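Local coordinates for periplasmic oligopeptide-binding protein (Burkholderia pseudomallei, PDB 3ZS6) that probably binds oligopeptides in the periplasm and hands them to an ABC transporter for import, at residues Asp62-Lys67 with Tyr144-Thr149; Thr102-Phe107 with Phe407-Asp412; Gly179-Val184 with Arg204-Arg209. One frame throughout, in Å; residues are numbered along the deposited sequence.

Contact 1: Asp62-Lys67 with Tyr144-Thr149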
loop_
_atom_site.group_PDB
_atom_site.type_symbol
_atom_site.label_atom_id
_atom_site.label_comp_id
_atom_site.label_asym_id
_atom_site.label_seq_id
_atom_site.Cartn_x
_atom_site.Cartn_y
_atom_site.Cartn_z
ATOM N N ASP A 62 0.137 -25.447 7.830
ATOM C CA ASP A 62 -0.012 -24.272 8.689
ATOM C C ASP A 62 1.282 -23.855 9.385
ATOM O O ASP A 62 1.241 -23.099 10.353
ATOM C CB ASP A 62 -1.072 -24.541 9.756
ATOM C CG ASP A 62 -0.582 -25.493 10.825
ATOM O OD1 ASP A 62 0.415 -26.203 10.568
ATOM O OD2 ASP A 62 -1.178 -25.528 11.921
ATOM N N THR A 63 2.421 -24.339 8.898
ATOM C CA THR A 63 3.688 -24.153 9.604
ATOM C C THR A 63 4.851 -23.772 8.689
ATOM O O THR A 63 5.145 -24.476 7.722
ATOM C CB THR A 63 4.073 -25.423 10.373
ATOM O OG1 THR A 63 3.021 -25.764 11.281
ATOM C CG2 THR A 63 5.368 -25.210 11.154
ATOM N N TRP A 64 5.509 -22.659 9.016
ATOM C CA TRP A 64 6.723 -22.223 8.324
ATOM C C TRP A 64 7.914 -22.156 9.283
ATOM O O TRP A 64 7.777 -21.747 10.438
ATOM C CB TRP A 64 6.519 -20.838 7.691
ATOM C CG TRP A 64 5.600 -20.820 6.501
ATOM C CD1 TRP A 64 4.235 -20.707 6.515
ATOM C CD2 TRP A 64 5.982 -20.909 5.122
ATOM N NE1 TRP A 64 3.748 -20.727 5.229
ATOM C CE2 TRP A 64 4.798 -20.846 4.356
ATOM C CE3 TRP A 64 7.212 -21.043 4.460
ATOM C CZ2 TRP A 64 4.804 -20.914 2.962
ATOM C CZ3 TRP A 64 7.220 -21.104 3.078
ATOM C CH2 TRP A 64 6.022 -21.037 2.341
ATOM N N ILE A 65 9.086 -22.551 8.798
ATOM C CA ILE A 65 10.316 -22.446 9.575
ATOM C C ILE A 65 11.257 -21.464 8.879
ATOM O O ILE A 65 11.494 -21.578 7.679
ATOM C CB ILE A 65 11.028 -23.815 9.700
ATOM C CG1 ILE A 65 10.155 -24.813 10.460
ATOM C CG2 ILE A 65 12.376 -23.667 10.402
ATOM C CD1 ILE A 65 10.039 -24.519 11.932
ATOM N N PHE A 66 11.778 -20.498 9.631
ATOM C CA PHE A 66 12.760 -19.551 9.106
ATOM C C PHE A 66 14.085 -19.748 9.831
ATOM O O PHE A 66 14.150 -19.701 11.062
ATOM C CB PHE A 66 12.282 -18.095 9.280
ATOM C CG PHE A 66 11.071 -17.743 8.449
ATOM C CD1 PHE A 66 9.792 -18.003 8.918
ATOM C CD2 PHE A 66 11.213 -17.154 7.204
ATOM C CE1 PHE A 66 8.675 -17.675 8.164
ATOM C CE2 PHE A 66 10.100 -16.825 6.439
ATOM C CZ PHE A 66 8.828 -17.089 6.921
ATOM N N LYS A 67 15.142 -19.984 9.067
ATOM C CA LYS A 67 16.474 -20.116 9.642
ATOM C C LYS A 67 17.199 -18.798 9.481
ATOM O O LYS A 67 17.447 -18.347 8.361
ATOM C CB LYS A 67 17.258 -21.246 8.965
ATOM C CG LYS A 67 16.856 -22.637 9.418
ATOM C CD LYS A 67 17.103 -22.848 10.914
ATOM C CE LYS A 67 18.590 -22.858 11.265
ATOM N NZ LYS A 67 19.234 -21.516 11.112
ATOM N N TYR A 144 2.229 -18.478 0.232
ATOM C CA TYR A 144 3.109 -17.375 -0.117
ATOM C C TYR A 144 3.540 -16.586 1.123
ATOM O O TYR A 144 4.003 -15.446 1.021
ATOM C CB TYR A 144 2.395 -16.441 -1.095
ATOM C CG TYR A 144 0.996 -16.049 -0.645
ATOM C CD1 TYR A 144 0.795 -14.964 0.200
ATOM C CD2 TYR A 144 -0.118 -16.775 -1.061
ATOM C CE1 TYR A 144 -0.476 -14.604 0.617
ATOM C CE2 TYR A 144 -1.393 -16.432 -0.654
ATOM C CZ TYR A 144 -1.570 -15.344 0.183
ATOM O OH TYR A 144 -2.840 -15.002 0.590
ATOM N N PHE A 145 3.399 -17.196 2.294
ATOM C CA PHE A 145 3.633 -16.462 3.528
ATOM C C PHE A 145 4.941 -15.663 3.555
ATOM O O PHE A 145 4.980 -14.563 4.100
ATOM C CB PHE A 145 3.519 -17.356 4.770
ATOM C CG PHE A 145 3.605 -16.583 6.054
ATOM C CD1 PHE A 145 2.577 -15.722 6.421
ATOM C CD2 PHE A 145 4.732 -16.661 6.861
ATOM C CE1 PHE A 145 2.654 -14.973 7.590
ATOM C CE2 PHE A 145 4.819 -15.918 8.032
ATOM C CZ PHE A 145 3.772 -15.062 8.396
ATOM N N PRO A 146 6.019 -16.205 2.970
ATOM C CA PRO A 146 7.259 -15.425 3.063
ATOM C C PRO A 146 7.178 -14.027 2.428
ATOM O O PRO A 146 7.879 -13.132 2.896
ATOM C CB PRO A 146 8.291 -16.317 2.351
ATOM C CG PRO A 146 7.765 -17.718 2.562
ATOM C CD PRO A 146 6.254 -17.574 2.471
ATOM N N GLU A 147 6.345 -13.841 1.404
ATOM C CA GLU A 147 6.152 -12.516 0.803
ATOM C C GLU A 147 5.733 -11.467 1.825
ATOM O O GLU A 147 6.188 -10.320 1.770
ATOM C CB GLU A 147 5.098 -12.558 -0.311
ATOM C CG GLU A 147 5.603 -13.069 -1.637
ATOM C CD GLU A 147 4.541 -13.016 -2.725
ATOM O OE1 GLU A 147 4.225 -11.905 -3.211
ATOM O OE2 GLU A 147 4.037 -14.090 -3.102
ATOM N N LEU A 148 4.843 -11.856 2.737
ATOM C CA LEU A 148 4.334 -10.932 3.742
ATOM C C LEU A 148 5.438 -10.420 4.663
ATOM O O LEU A 148 5.430 -9.252 5.058
ATOM C CB LEU A 148 3.214 -11.581 4.575
ATOM C CG LEU A 148 1.811 -11.599 3.947
ATOM C CD1 LEU A 148 1.766 -12.505 2.727
ATOM C CD2 LEU A 148 0.762 -12.024 4.970
ATOM N N THR A 149 6.374 -11.304 5.009
ATOM C CA THR A 149 7.439 -10.983 5.955
ATOM C C THR A 149 8.441 -9.984 5.372
ATOM O O THR A 149 9.312 -9.489 6.084
ATOM C CB THR A 149 8.211 -12.261 6.397
ATOM O OG1 THR A 149 9.065 -12.700 5.331
ATOM C CG2 THR A 149 7.244 -13.379 6.757
#
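Trp64 lays its indole against Phe145 and Pro146, so that the short, weakly bonded helix 145-148 packs on one face of the antiparallel five-stranded sheet through strand 63-68. The dense half of the contact is here. Pro146 CD sits 3.6 Å from the centroid of the indole six-membered ring and 18° off its normal, a CH-pi contact; Phe145 CB makes another over the five-membered ring, with its centroid 3.8 Å away. Both carbons lie over the same indole face, and Pro146 CG closes to 3.5 Å from Trp64 CZ3. The ring of Phe145, its CG anti to the backbone N (chi1 -174°), runs past the indole obliquely, in neither a stack nor an edge-to-face pair. A weak bond from Trp64 NE1 to Val142 O and stacking on His58 further fix the indole.

Around Phe66 the fit is looser: its CZ comes 4.1 Å from Phe145 CD2, which lies at the ring edge, and 4.0 Å from Thr149 CG2. No hydrogen bond crosses between the segments. Ile65 and Lys67, partly exposed, turn to the other side of the strand, and Glu147 does not touch 62-67; its OE1 bonds Asn411 N. Within 144-149, Thr149 OG1 donates to Pro146 O at 2.7 Å, meeting the carbonyl oxygen 16° from its plane.

Contact 2: Thr102-Phe107 with Phe407-Asp412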
loop_
_atom_site.group_PDB
_atom_site.type_symbol
_atom_site.label_atom_id
_atom_site.label_comp_id
_atom_site.label_asym_id
_atom_site.label_seq_id
_atom_site.Cartn_x
_atom_site.Cartn_y
_atom_site.Cartn_z
ATOM N N THR A 102 -2.590 -4.189 11.567
ATOM C CA THR A 102 -2.619 -5.549 12.101
ATOM C C THR A 102 -2.924 -6.603 11.028
ATOM O O THR A 102 -2.784 -7.800 11.266
ATOM C CB THR A 102 -3.637 -5.679 13.253
ATOM O OG1 THR A 102 -4.919 -5.230 12.807
ATOM C CG2 THR A 102 -3.201 -4.842 14.461
ATOM N N ILE A 103 -3.337 -6.158 9.844
ATOM C CA ILE A 103 -3.733 -7.092 8.787
ATOM C C ILE A 103 -2.639 -8.105 8.433
ATOM O O ILE A 103 -2.936 -9.269 8.164
ATOM C CB ILE A 103 -4.202 -6.361 7.506
ATOM C CG1 ILE A 103 -3.114 -5.403 7.006
ATOM C CG2 ILE A 103 -5.524 -5.612 7.768
ATOM C CD1 ILE A 103 -3.424 -4.746 5.669
ATOM N N LEU A 104 -1.379 -7.674 8.435
ATOM C CA LEU A 104 -0.288 -8.569 8.045
ATOM C C LEU A 104 -0.025 -9.692 9.049
ATOM O O LEU A 104 0.347 -10.798 8.661
ATOM C CB LEU A 104 1.014 -7.791 7.780
ATOM C CG LEU A 104 1.055 -7.030 6.454
ATOM C CD1 LEU A 104 2.430 -6.403 6.222
ATOM C CD2 LEU A 104 0.678 -7.944 5.307
ATOM N N VAL A 105 -0.222 -9.414 10.333
ATOM C CA VAL A 105 0.011 -10.430 11.350
ATOM C C VAL A 105 -1.246 -11.276 11.551
ATOM O O VAL A 105 -1.233 -12.294 12.238
ATOM C CB VAL A 105 0.463 -9.800 12.683
ATOM C CG1 VAL A 105 -0.734 -9.206 13.422
ATOM C CG2 VAL A 105 1.185 -10.833 13.543
ATOM N N GLU A 106 -2.329 -10.863 10.910
ATOM C CA GLU A 106 -3.616 -11.518 11.094
ATOM C C GLU A 106 -3.612 -12.982 10.645
ATOM O O GLU A 106 -4.412 -13.782 11.135
ATOM C CB GLU A 106 -4.714 -10.738 10.365
ATOM C CG GLU A 106 -6.030 -10.654 11.108
ATOM C CD GLU A 106 -7.012 -9.714 10.426
ATOM O OE1 GLU A 106 -6.776 -8.488 10.449
ATOM O OE2 GLU A 106 -8.013 -10.201 9.858
ATOM N N PHE A 107 -2.717 -13.338 9.726
ATOM C CA PHE A 107 -2.645 -14.723 9.252
ATOM C C PHE A 107 -2.028 -15.636 10.312
ATOM O O PHE A 107 -2.193 -16.856 10.268
ATOM C CB PHE A 107 -1.832 -14.838 7.956
ATOM C CG PHE A 107 -2.453 -14.152 6.773
ATOM C CD1 PHE A 107 -3.563 -13.337 6.919
ATOM C CD2 PHE A 107 -1.921 -14.329 5.504
ATOM C CE1 PHE A 107 -4.129 -12.704 5.821
ATOM C CE2 PHE A 107 -2.482 -13.703 4.403
ATOM C CZ PHE A 107 -3.587 -12.889 4.562
ATOM N N PHE A 407 -1.866 -0.269 -2.839
ATOM C CA PHE A 407 -0.806 -1.043 -3.488
ATOM C C PHE A 407 -0.772 -2.427 -2.865
ATOM O O PHE A 407 -0.779 -2.558 -1.634
ATOM C CB PHE A 407 0.563 -0.384 -3.259
ATOM C CG PHE A 407 0.989 0.533 -4.366
ATOM C CD1 PHE A 407 0.490 1.824 -4.448
ATOM C CD2 PHE A 407 1.894 0.104 -5.329
ATOM C CE1 PHE A 407 0.879 2.670 -5.471
ATOM C CE2 PHE A 407 2.294 0.949 -6.359
ATOM C CZ PHE A 407 1.785 2.231 -6.428
ATOM N N ALA A 408 -0.733 -3.463 -3.695
ATOM C CA ALA A 408 -0.650 -4.824 -3.178
ATOM C C ALA A 408 0.563 -4.968 -2.253
ATOM O O ALA A 408 1.638 -4.453 -2.566
ATOM C CB ALA A 408 -0.545 -5.808 -4.332
ATOM N N ASP A 409 0.394 -5.668 -1.131
ATOM C CA ASP A 409 1.504 -5.939 -0.207
ATOM C C ASP A 409 2.226 -7.222 -0.614
ATOM O O ASP A 409 3.326 -7.516 -0.134
ATOM C CB ASP A 409 1.006 -6.085 1.239
ATOM C CG ASP A 409 0.567 -4.759 1.855
ATOM O OD1 ASP A 409 1.063 -3.698 1.423
ATOM O OD2 ASP A 409 -0.279 -4.780 2.771
ATOM N N TYR A 410 1.574 -7.987 -1.487
ATOM C CA TYR A 410 2.084 -9.258 -1.981
ATOM C C TYR A 410 1.196 -9.652 -3.144
ATOM O O TYR A 410 0.093 -9.121 -3.287
ATOM C CB TYR A 410 2.046 -10.334 -0.892
ATOM C CG TYR A 410 0.729 -10.430 -0.153
ATOM C CD1 TYR A 410 -0.303 -11.242 -0.623
ATOM C CD2 TYR A 410 0.511 -9.705 1.015
ATOM C CE1 TYR A 410 -1.517 -11.334 0.060
ATOM C CE2 TYR A 410 -0.697 -9.783 1.702
ATOM C CZ TYR A 410 -1.706 -10.597 1.219
ATOM O OH TYR A 410 -2.901 -10.678 1.903
ATOM N N ASN A 411 1.666 -10.569 -3.980
ATOM C CA ASN A 411 0.954 -10.860 -5.218
ATOM C C ASN A 411 -0.086 -11.946 -5.032
ATOM O O ASN A 411 0.083 -13.070 -5.497
ATOM C CB ASN A 411 1.923 -11.227 -6.349
ATOM C CG ASN A 411 1.226 -11.341 -7.699
ATOM O OD1 ASN A 411 -0.006 -11.319 -7.787
ATOM N ND2 ASN A 411 2.014 -11.470 -8.759
ATOM N N ASP A 412 -1.154 -11.601 -4.324
ATOM C CA ASP A 412 -2.304 -12.474 -4.195
ATOM C C ASP A 412 -3.538 -11.643 -3.885
ATOM O O ASP A 412 -3.451 -10.603 -3.224
ATOM C CB ASP A 412 -2.093 -13.529 -3.112
ATOM C CG ASP A 412 -3.284 -14.460 -2.983
ATOM O OD1 ASP A 412 -3.455 -15.321 -3.872
ATOM O OD2 ASP A 412 -4.061 -14.322 -2.008
#
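Tyr410 and Phe107 reach toward each other from opposite directions, and the phenol oxygen does the touching: Tyr410 OH lies 3.5 Å from Phe107 CZ and 3.9 Å from Phe107 CE2, oblique to the phenylalanine ring. Beside this pair Leu104 offers one methyl to two partners. Its CD2 is 4.3 Å from Tyr410 CE2, near the plane of the tyrosine ring and so at its edge, and 4.2 Å from Asp409 OD2. Ile103 CD1 approaches the same carboxylate oxygen at 4.3 Å. With no hydrogen bond between the segments and only 170 Å² buried, this is a light van der Waals contact, though most of its residues are buried.

In the next shell, the polar end of Asp409 is held by others: OD2 bonds to Tyr101 OH, while OD1 takes a hydrogen bond with the backbone of the bound peptide, consistent with the aspartate that grips the peptide amino terminus in OppA relatives. The apolar groups thus wall a residue of the binding site. Tyr410 carries its ring between the backbone N and the carbonyl carbon (chi1 48°), which swings it toward Phe107, and Asp412 CB lies in plane at its edge. Asp412 itself makes a salt bridge to Arg452 and caps Met414 N.

The loop 102-107, between helices 82-93 and 111-115, thereby meets the loop joining strand 401-407 to helix 414-417, while Leu148 of helix 145-148 touches Leu104, Phe107 and Tyr410.

Contact 3: Gly179-Val184 with Arg204-Arg209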
loop_
_atom_site.group_PDB
_atom_site.type_symbol
_atom_site.label_atom_id
_atom_site.label_comp_id
_atom_site.label_asym_id
_atom_site.label_seq_id
_atom_site.Cartn_x
_atom_site.Cartn_y
_atom_site.Cartn_z
ATOM N N GLY A 179 18.492 -2.470 9.069
ATOM C CA GLY A 179 18.575 -2.506 7.616
ATOM C C GLY A 179 19.924 -2.057 7.080
ATOM O O GLY A 179 20.856 -1.839 7.850
ATOM N N PRO A 180 20.029 -1.893 5.750
ATOM C CA PRO A 180 21.299 -1.510 5.119
ATOM C C PRO A 180 21.686 -0.050 5.384
ATOM O O PRO A 180 22.842 0.310 5.151
ATOM C CB PRO A 180 21.034 -1.736 3.627
ATOM C CG PRO A 180 19.532 -1.628 3.489
ATOM C CD PRO A 180 18.969 -2.169 4.763
ATOM N N TYR A 181 20.740 0.761 5.861
ATOM C CA TYR A 181 20.982 2.181 6.133
ATOM C C TYR A 181 20.593 2.574 7.558
ATOM O O TYR A 181 19.725 1.955 8.168
ATOM C CB TYR A 181 20.241 3.070 5.109
ATOM C CG TYR A 181 20.706 2.801 3.702
ATOM C CD1 TYR A 181 21.798 3.484 3.168
ATOM C CD2 TYR A 181 20.091 1.822 2.920
ATOM C CE1 TYR A 181 22.253 3.214 1.887
ATOM C CE2 TYR A 181 20.532 1.551 1.637
ATOM C CZ TYR A 181 21.616 2.247 1.128
ATOM O OH TYR A 181 22.058 1.975 -0.144
ATOM N N THR A 182 21.263 3.592 8.090
ATOM C CA THR A 182 20.903 4.148 9.381
ATOM C C THR A 182 20.474 5.596 9.188
ATOM O O THR A 182 21.029 6.312 8.348
ATOM C CB THR A 182 22.077 4.120 10.387
ATOM O OG1 THR A 182 23.122 4.985 9.929
ATOM C CG2 THR A 182 22.621 2.707 10.550
ATOM N N LEU A 183 19.505 6.023 9.990
ATOM C CA LEU A 183 18.917 7.345 9.859
ATOM C C LEU A 183 19.855 8.422 10.382
ATOM O O LEU A 183 20.276 8.373 11.537
ATOM C CB LEU A 183 17.594 7.392 10.627
ATOM C CG LEU A 183 16.766 8.672 10.510
ATOM C CD1 LEU A 183 16.279 8.841 9.081
ATOM C CD2 LEU A 183 15.596 8.628 11.487
ATOM N N VAL A 184 20.163 9.408 9.542
ATOM C CA VAL A 184 21.031 10.516 9.953
ATOM C C VAL A 184 20.248 11.792 10.265
ATOM O O VAL A 184 20.566 12.511 11.218
ATOM C CB VAL A 184 22.085 10.848 8.872
ATOM C CG1 VAL A 184 23.014 11.948 9.362
ATOM C CG2 VAL A 184 22.875 9.608 8.494
ATOM N N ARG A 204 29.108 -5.218 2.502
ATOM C CA ARG A 204 30.074 -5.320 1.410
ATOM C C ARG A 204 29.430 -5.276 0.029
ATOM O O ARG A 204 30.084 -4.920 -0.947
ATOM C CB ARG A 204 30.923 -6.590 1.545
ATOM C CG ARG A 204 31.949 -6.533 2.670
ATOM C CD ARG A 204 32.793 -7.806 2.731
ATOM N NE ARG A 204 31.964 -9.001 2.880
ATOM C CZ ARG A 204 31.567 -9.498 4.049
ATOM N NH1 ARG A 204 31.924 -8.905 5.183
ATOM N NH2 ARG A 204 30.813 -10.590 4.084
ATOM N N ASN A 205 28.156 -5.645 -0.053
ATOM C CA ASN A 205 27.441 -5.644 -1.329
ATOM C C ASN A 205 26.468 -4.471 -1.512
ATOM O O ASN A 205 25.780 -4.379 -2.525
ATOM C CB ASN A 205 26.726 -6.983 -1.550
ATOM C CG ASN A 205 27.699 -8.116 -1.864
ATOM O OD1 ASN A 205 28.586 -7.962 -2.702
ATOM N ND2 ASN A 205 27.553 -9.246 -1.171
ATOM N N VAL A 206 26.415 -3.576 -0.535
ATOM C CA VAL A 206 25.597 -2.368 -0.644
ATOM C C VAL A 206 26.429 -1.246 -1.276
ATOM O O VAL A 206 27.424 -0.806 -0.700
ATOM C CB VAL A 206 25.083 -1.913 0.739
ATOM C CG1 VAL A 206 24.239 -0.650 0.613
ATOM C CG2 VAL A 206 24.294 -3.026 1.416
ATOM N N VAL A 207 26.027 -0.794 -2.461
ATOM C CA VAL A 207 26.805 0.186 -3.211
ATOM C C VAL A 207 26.441 1.635 -2.876
ATOM O O VAL A 207 27.316 2.451 -2.613
ATOM C CB VAL A 207 26.666 -0.041 -4.729
ATOM C CG1 VAL A 207 27.357 1.082 -5.507
ATOM C CG2 VAL A 207 27.234 -1.407 -5.112
ATOM N N ILE A 208 25.150 1.948 -2.885
ATOM C CA ILE A 208 24.691 3.301 -2.586
ATOM C C ILE A 208 25.040 3.675 -1.150
ATOM O O ILE A 208 24.698 2.950 -0.216
ATOM C CB ILE A 208 23.172 3.421 -2.809
ATOM C CG1 ILE A 208 22.839 3.124 -4.271
ATOM C CG2 ILE A 208 22.662 4.806 -2.379
ATOM C CD1 ILE A 208 23.329 4.171 -5.226
ATOM N N ARG A 209 25.736 4.796 -0.977
ATOM C CA ARG A 209 26.288 5.166 0.331
ATOM C C ARG A 209 25.435 6.180 1.092
ATOM O O ARG A 209 25.567 6.335 2.304
ATOM C CB ARG A 209 27.723 5.700 0.187
ATOM C CG ARG A 209 28.731 4.634 -0.240
ATOM C CD ARG A 209 30.159 5.128 -0.149
ATOM N NE ARG A 209 30.483 6.178 -1.115
ATOM C CZ ARG A 209 30.928 5.951 -2.352
ATOM N NH1 ARG A 209 31.080 4.702 -2.793
ATOM N NH2 ARG A 209 31.219 6.974 -3.156
#
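Val206 is the first residue of 204-209 to touch the other segment, and it does so with both methyls. CG2 packs on Pro180, 4.1 Å from its CB, while CG1 turns to the phenol end of Tyr181, 3.5 Å from OH and 3.9 Å from CZ. With CG1 anti to the backbone N (chi1 180°), the isopropyl group straddles the two neighbours, one branch for each. Its backbone is tied down separately, as Val206 O accepts a hydrogen bond from Lys196 NZ.

Val207 turns its CB away from 179-184, and its side chain touches Gln5 and Tyr503; the chain comes back to Tyr181 at Ile208. This is where the polar part of the contact lies. In the mixed four-stranded sheet, strand 181-187 is at one edge and pairs with 191-196, which in turn pairs with 210-215; the 204-209 loop leads into that third strand. The tyrosine side chain therefore spans from the edge strand to the connection beyond its neighbour. Tyr181 OH donates to Ile208 O at 2.8 Å, the sole hydrogen bond across the segments. The C=O...donor angle of 119° is ordinary, but the hydroxyl stands 39° above the carbonyl plane and so is not on a lone pair. From the phenol's side, Ile208 O lies near the ring plane, at the edge. The packing is close too: Tyr181 OH is 3.2 Å from Ile208 CB and 3.7 Å from Ile208 CG2, while the end of that side chain leads away; Ile208 touches Gln5 and Leu504.

Arg209 adds a fringe contact through its backbone, with C 4.4 Å from Tyr181 CE1. Its exposed side chain heads outward, and NH2 bonds to Asp3 O.

Contacts 1 and 2 form one connected region, their centres 13 Å apart: the 144-149 segment of contact 1 also touches 407-412 of contact 2, with Tyr144 and Leu148 packing on Tyr410. Contact 3 stands apart, its nearest atoms about 12 Å from contact 1 and about 17 Å from contact 2. Contact 2 is nearest the centre of the chain and reaches the bound peptide, whereas contacts 1 and 3, also largely buried, lie farther out, each involving a strand of a different sheet. Contact 1 relies on CH-pi packing and contact 2 on sparse van der Waals touches, several between carbon and oxygen; contact 3, with an exposed arginine, has a hydrogen bond across its segments.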